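Local coordinates for protein threonine phosphate decarboxylase-like enzyme (Sulfurospirillum multivorans, PDB 6OUX) that decarboxylates L-serine O-phosphate to ethanolamine O-phosphate with the help of pyridoxal phosphate, supplying a precursor for norcobamide biosynthesis, at residues Phe38-Leu50 / Ala345-Met357. Residues are numbered along the deposited sequence; the frame is centred on the assembly and turned at random.
Sequences FPTLEIKIDACYL and ALLVEYGIYVRTM
Cys48 lays its sulfur over one face of the Tyr353 ring, SG standing 3.7 Å from the ring centroid and only 14° off the normal. Its chi1 of -74° sets SG beside its own backbone N, anti to the carbonyl carbon, and directs it over the ring and onto Val354 C; a sulfur is compact and polarisable enough to sit close against both. Tyr353 suits its place because the broad ring fills this buried layer, packing on Met31 and Leu34 of helix 31-37, while its hydroxyl is hydrogen-bonded to Pro29 O. Replacing Tyr353 by an alanine would probably leave the Cys48 sulfur without its aromatic face, Pro29 O without the hydroxyl's hydrogen bond, and a gap next to Met31 and Leu34. The backbones pair as parallel strands, 45-46 forming the edge of the small-domain sheet of this aminotransferase-like fold, beside 352-356: Tyr353 N donates to Ile45 O (2.9 Å, 167°), and Tyr353 O accepts from Ala47 N at 2.8 Å. On the face away from Tyr353, Ile45 and Ile352 lie side by side, CD1 against CG1 at 4.0 Å. Gly351, which follows helix 339-350 with a positive phi, offers one carbonyl to two donors, Lys44 N at 2.8 Å and Ile45 N at 3.0 Å; a side chain at this glycine would run into Glu42 O. One residue beyond Val354, Arg355, which binds O-phospho-L-serine, brings its CB within 4.1 Å of Cys48 SG, while Cys48 O accepts from Arg369, another substrate-binding arginine.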
loop_
_atom_site.group_PDB
_atom_site.type_symbol
_atom_site.label_atom_id
_atom_site.label_comp_id
_atom_site.label_asym_id
_atom_site.label_seq_id
_atom_site.Cartn_x
_atom_site.Cartn_y
_atom_site.Cartn_z
ATOM N N PHE A 38 -1.058 -8.687 -28.509
ATOM C CA PHE A 38 -0.814 -7.886 -29.711
ATOM C C PHE A 38 0.518 -7.182 -29.607
ATOM O O PHE A 38 0.566 -5.971 -29.350
ATOM C CB PHE A 38 -1.942 -6.883 -29.922
ATOM C CG PHE A 38 -3.297 -7.511 -29.957
ATOM C CD1 PHE A 38 -3.687 -8.280 -31.043
ATOM C CD2 PHE A 38 -4.175 -7.345 -28.897
ATOM C CE1 PHE A 38 -4.957 -8.823 -31.087
ATOM C CE2 PHE A 38 -5.440 -7.884 -28.933
ATOM C CZ PHE A 38 -5.839 -8.624 -30.029
ATOM N N PRO A 39 1.615 -7.934 -29.827
ATOM C CA PRO A 39 2.925 -7.359 -29.460
ATOM C C PRO A 39 3.370 -6.222 -30.360
ATOM O O PRO A 39 4.116 -5.362 -29.932
ATOM C CB PRO A 39 3.895 -8.567 -29.502
ATOM C CG PRO A 39 3.137 -9.713 -30.120
ATOM C CD PRO A 39 1.760 -9.217 -30.543
ATOM N N THR A 40 2.896 -6.199 -31.587
ATOM C CA THR A 40 3.130 -5.069 -32.455
ATOM C C THR A 40 2.186 -3.861 -32.221
ATOM O O THR A 40 2.377 -2.832 -32.874
ATOM C CB THR A 40 2.952 -5.497 -33.912
ATOM O OG1 THR A 40 1.636 -6.010 -34.062
ATOM C CG2 THR A 40 3.969 -6.605 -34.298
ATOM N N LEU A 41 1.182 -3.984 -31.323
ATOM C CA LEU A 41 0.184 -2.901 -31.073
ATOM C C LEU A 41 0.798 -1.766 -30.278
ATOM O O LEU A 41 1.152 -1.952 -29.120
ATOM C CB LEU A 41 -1.012 -3.435 -30.259
ATOM C CG LEU A 41 -2.138 -2.485 -29.877
ATOM C CD1 LEU A 41 -2.819 -1.869 -31.077
ATOM C CD2 LEU A 41 -3.148 -3.248 -29.047
ATOM N N GLU A 42 0.899 -0.595 -30.859
ATOM C CA GLU A 42 1.446 0.530 -30.086
ATOM C C GLU A 42 0.328 1.404 -29.532
ATOM O O GLU A 42 -0.523 1.898 -30.280
ATOM C CB GLU A 42 2.489 1.325 -30.879
ATOM C CG GLU A 42 2.024 2.553 -31.674
ATOM C CD GLU A 42 3.218 3.270 -32.346
ATOM O OE1 GLU A 42 4.375 3.081 -31.863
ATOM O OE2 GLU A 42 2.996 4.018 -33.339
ATOM N N ILE A 43 0.301 1.536 -28.220
ATOM C CA ILE A 43 -0.676 2.413 -27.598
ATOM C C ILE A 43 -0.057 3.809 -27.568
ATOM O O ILE A 43 0.922 4.014 -26.894
ATOM C CB ILE A 43 -1.031 2.022 -26.155
ATOM C CG1 ILE A 43 -1.388 0.547 -26.047
ATOM C CG2 ILE A 43 -2.164 2.936 -25.656
ATOM C CD1 ILE A 43 -2.584 0.146 -26.854
ATOM N N LYS A 44 -0.623 4.757 -28.292
ATOM C CA LYS A 44 -0.089 6.143 -28.277
ATOM C C LYS A 44 -0.779 7.078 -27.262
ATOM O O LYS A 44 -0.140 7.998 -26.727
ATOM C CB LYS A 44 -0.208 6.767 -29.684
ATOM C CG LYS A 44 0.668 6.116 -30.754
ATOM C CD LYS A 44 0.146 6.440 -32.164
ATOM C CE LYS A 44 1.244 6.808 -33.137
ATOM N NZ LYS A 44 0.670 6.913 -34.512
ATOM N N ILE A 45 -2.100 6.890 -27.070
ATOM C CA ILE A 45 -2.869 7.684 -26.112
ATOM C C ILE A 45 -3.642 6.706 -25.252
ATOM O O ILE A 45 -4.508 5.979 -25.770
ATOM C CB ILE A 45 -3.843 8.661 -26.822
ATOM C CG1 ILE A 45 -3.062 9.661 -27.664
ATOM C CG2 ILE A 45 -4.712 9.389 -25.790
ATOM C CD1 ILE A 45 -3.962 10.461 -28.582
ATOM N N ASP A 46 -3.366 6.706 -23.953
ATOM C CA ASP A 46 -4.153 5.893 -23.046
ATOM C C ASP A 46 -5.169 6.826 -22.442
ATOM O O ASP A 46 -4.842 7.658 -21.576
ATOM C CB ASP A 46 -3.260 5.239 -21.969
ATOM C CG ASP A 46 -4.046 4.404 -20.957
ATOM O OD1 ASP A 46 -5.330 4.337 -20.941
ATOM O OD2 ASP A 46 -3.330 3.756 -20.151
ATOM N N ALA A 47 -6.413 6.708 -22.866
ATOM C CA ALA A 47 -7.482 7.493 -22.202
ATOM C C ALA A 47 -8.420 6.643 -21.313
ATOM O O ALA A 47 -9.583 6.969 -21.159
ATOM C CB ALA A 47 -8.259 8.289 -23.241
ATOM N N CYS A 48 -7.892 5.598 -20.684
ATOM C CA CYS A 48 -8.638 4.791 -19.748
ATOM C C CYS A 48 -8.483 5.225 -18.315
ATOM O O CYS A 48 -9.464 5.318 -17.581
ATOM C CB CYS A 48 -8.170 3.337 -19.786
ATOM S SG CYS A 48 -8.700 2.420 -21.213
ATOM N N TYR A 49 -7.247 5.441 -17.883
ATOM C CA TYR A 49 -7.025 5.850 -16.508
ATOM C C TYR A 49 -7.192 7.362 -16.300
ATOM O O TYR A 49 -6.956 8.194 -17.181
ATOM C CB TYR A 49 -5.661 5.380 -15.961
ATOM C CG TYR A 49 -4.554 6.175 -16.536
ATOM C CD1 TYR A 49 -4.141 5.948 -17.849
ATOM C CD2 TYR A 49 -3.934 7.187 -15.808
ATOM C CE1 TYR A 49 -3.135 6.697 -18.424
ATOM C CE2 TYR A 49 -2.936 7.962 -16.390
ATOM C CZ TYR A 49 -2.542 7.702 -17.704
ATOM O OH TYR A 49 -1.540 8.404 -18.333
ATOM N N LEU A 50 -7.596 7.687 -15.095
ATOM C CA LEU A 50 -8.042 9.021 -14.749
ATOM C C LEU A 50 -6.889 9.764 -14.076
ATOM O O LEU A 50 -6.267 9.281 -13.131
ATOM C CB LEU A 50 -9.247 8.940 -13.907
ATOM C CG LEU A 50 -10.320 7.983 -14.426
ATOM C CD1 LEU A 50 -11.419 7.912 -13.413
ATOM C CD2 LEU A 50 -10.886 8.401 -15.776
ATOM N N ALA A 345 -11.271 -0.110 -33.357
ATOM C CA ALA A 345 -10.802 0.798 -34.383
ATOM C C ALA A 345 -9.896 1.877 -33.815
ATOM O O ALA A 345 -8.880 2.231 -34.453
ATOM C CB ALA A 345 -11.970 1.429 -35.135
ATOM N N LEU A 346 -10.234 2.396 -32.624
ATOM C CA LEU A 346 -9.378 3.360 -31.954
ATOM C C LEU A 346 -8.004 2.775 -31.691
ATOM O O LEU A 346 -6.989 3.469 -31.870
ATOM C CB LEU A 346 -10.004 3.838 -30.630
ATOM C CG LEU A 346 -11.190 4.800 -30.802
ATOM C CD1 LEU A 346 -12.053 4.863 -29.560
ATOM C CD2 LEU A 346 -10.692 6.182 -31.194
ATOM N N LEU A 347 -7.945 1.542 -31.210
ATOM C CA LEU A 347 -6.631 0.917 -30.916
ATOM C C LEU A 347 -5.830 0.715 -32.243
ATOM O O LEU A 347 -4.690 1.212 -32.416
ATOM C CB LEU A 347 -6.811 -0.427 -30.193
ATOM C CG LEU A 347 -7.115 -0.251 -28.703
ATOM C CD1 LEU A 347 -7.522 -1.577 -28.063
ATOM C CD2 LEU A 347 -5.920 0.374 -27.997
ATOM N N VAL A 348 -6.466 0.034 -33.182
ATOM C CA VAL A 348 -5.738 -0.477 -34.351
ATOM C C VAL A 348 -5.338 0.695 -35.247
ATOM O O VAL A 348 -4.235 0.769 -35.745
ATOM C CB VAL A 348 -6.604 -1.550 -35.091
ATOM C CG1 VAL A 348 -6.089 -1.890 -36.489
ATOM C CG2 VAL A 348 -6.667 -2.827 -34.285
ATOM N N GLU A 349 -6.246 1.615 -35.469
ATOM C CA GLU A 349 -6.068 2.617 -36.488
ATOM C C GLU A 349 -5.399 3.860 -35.909
ATOM O O GLU A 349 -4.698 4.572 -36.622
ATOM C CB GLU A 349 -7.428 2.887 -37.164
ATOM C CG GLU A 349 -7.889 1.675 -37.947
ATOM C CD GLU A 349 -9.384 1.622 -38.304
ATOM O OE1 GLU A 349 -10.067 2.675 -38.370
ATOM O OE2 GLU A 349 -9.863 0.480 -38.526
ATOM N N TYR A 350 -5.546 4.098 -34.598
ATOM C CA TYR A 350 -5.034 5.345 -33.995
ATOM C C TYR A 350 -4.198 5.220 -32.752
ATOM O O TYR A 350 -3.667 6.222 -32.249
ATOM C CB TYR A 350 -6.191 6.280 -33.716
ATOM C CG TYR A 350 -7.024 6.569 -34.906
ATOM C CD1 TYR A 350 -8.090 5.745 -35.225
ATOM C CD2 TYR A 350 -6.776 7.673 -35.727
ATOM C CE1 TYR A 350 -8.892 5.998 -36.324
ATOM C CE2 TYR A 350 -7.609 7.943 -36.821
ATOM C CZ TYR A 350 -8.640 7.083 -37.113
ATOM O OH TYR A 350 -9.487 7.258 -38.170
ATOM N N GLY A 351 -4.002 3.999 -32.267
ATOM C CA GLY A 351 -3.378 3.776 -30.979
ATOM C C GLY A 351 -4.044 4.419 -29.732
ATOM O O GLY A 351 -3.377 4.712 -28.737
ATOM N N ILE A 352 -5.345 4.609 -29.782
ATOM C CA ILE A 352 -6.072 5.246 -28.676
ATOM C C ILE A 352 -6.820 4.187 -27.908
ATOM O O ILE A 352 -7.654 3.505 -28.529
ATOM C CB ILE A 352 -7.046 6.288 -29.224
ATOM C CG1 ILE A 352 -6.234 7.445 -29.893
ATOM C CG2 ILE A 352 -7.908 6.847 -28.104
ATOM C CD1 ILE A 352 -7.055 8.487 -30.625
ATOM N N TYR A 353 -6.565 4.082 -26.579
ATOM C CA TYR A 353 -7.330 3.161 -25.672
ATOM C C TYR A 353 -8.392 3.892 -24.839
ATOM O O TYR A 353 -8.065 4.866 -24.154
ATOM C CB TYR A 353 -6.392 2.477 -24.702
ATOM C CG TYR A 353 -6.865 1.183 -24.119
ATOM C CD1 TYR A 353 -8.009 0.519 -24.592
ATOM C CD2 TYR A 353 -6.141 0.589 -23.121
ATOM C CE1 TYR A 353 -8.427 -0.686 -24.033
ATOM C CE2 TYR A 353 -6.559 -0.616 -22.581
ATOM C CZ TYR A 353 -7.690 -1.251 -23.056
ATOM O OH TYR A 353 -8.099 -2.460 -22.512
ATOM N N VAL A 354 -9.646 3.457 -24.946
ATOM C CA VAL A 354 -10.744 3.998 -24.129
ATOM C C VAL A 354 -11.459 2.816 -23.459
ATOM O O VAL A 354 -11.184 1.657 -23.791
ATOM C CB VAL A 354 -11.725 4.902 -24.916
ATOM C CG1 VAL A 354 -10.983 5.991 -25.641
ATOM C CG2 VAL A 354 -12.627 4.131 -25.898
ATOM N N ARG A 355 -12.307 3.104 -22.474
ATOM C CA ARG A 355 -12.845 2.087 -21.558
ATOM C C ARG A 355 -14.289 1.798 -21.968
ATOM O O ARG A 355 -15.152 2.709 -22.068
ATOM C CB ARG A 355 -12.680 2.580 -20.068
ATOM C CG ARG A 355 -13.152 1.679 -18.903
ATOM C CD ARG A 355 -12.512 0.327 -19.060
ATOM N NE ARG A 355 -12.615 -0.589 -17.930
ATOM C CZ ARG A 355 -13.689 -1.321 -17.614
ATOM N NH1 ARG A 355 -14.850 -1.158 -18.250
ATOM N NH2 ARG A 355 -13.599 -2.188 -16.604
ATOM N N THR A 356 -14.571 0.541 -22.251
ATOM C CA THR A 356 -15.975 0.145 -22.432
ATOM C C THR A 356 -16.838 0.334 -21.170
ATOM O O THR A 356 -16.371 0.147 -20.018
ATOM C CB THR A 356 -16.117 -1.316 -22.883
ATOM O OG1 THR A 356 -17.476 -1.547 -23.226
ATOM C CG2 THR A 356 -15.715 -2.319 -21.815
ATOM N N MET A 357 -18.128 0.622 -21.396
ATOM C CA MET A 357 -19.121 0.554 -20.284
ATOM C C MET A 357 -19.967 -0.708 -20.253
ATOM O O MET A 357 -20.754 -0.908 -19.302
ATOM C CB MET A 357 -20.015 1.768 -20.292
ATOM C CG MET A 357 -19.164 2.996 -20.007
ATOM S SD MET A 357 -18.705 3.493 -18.341
ATOM C CE MET A 357 -17.164 2.759 -18.039
HETATM O O HOH W 1 -1.930 1.313 -32.901
#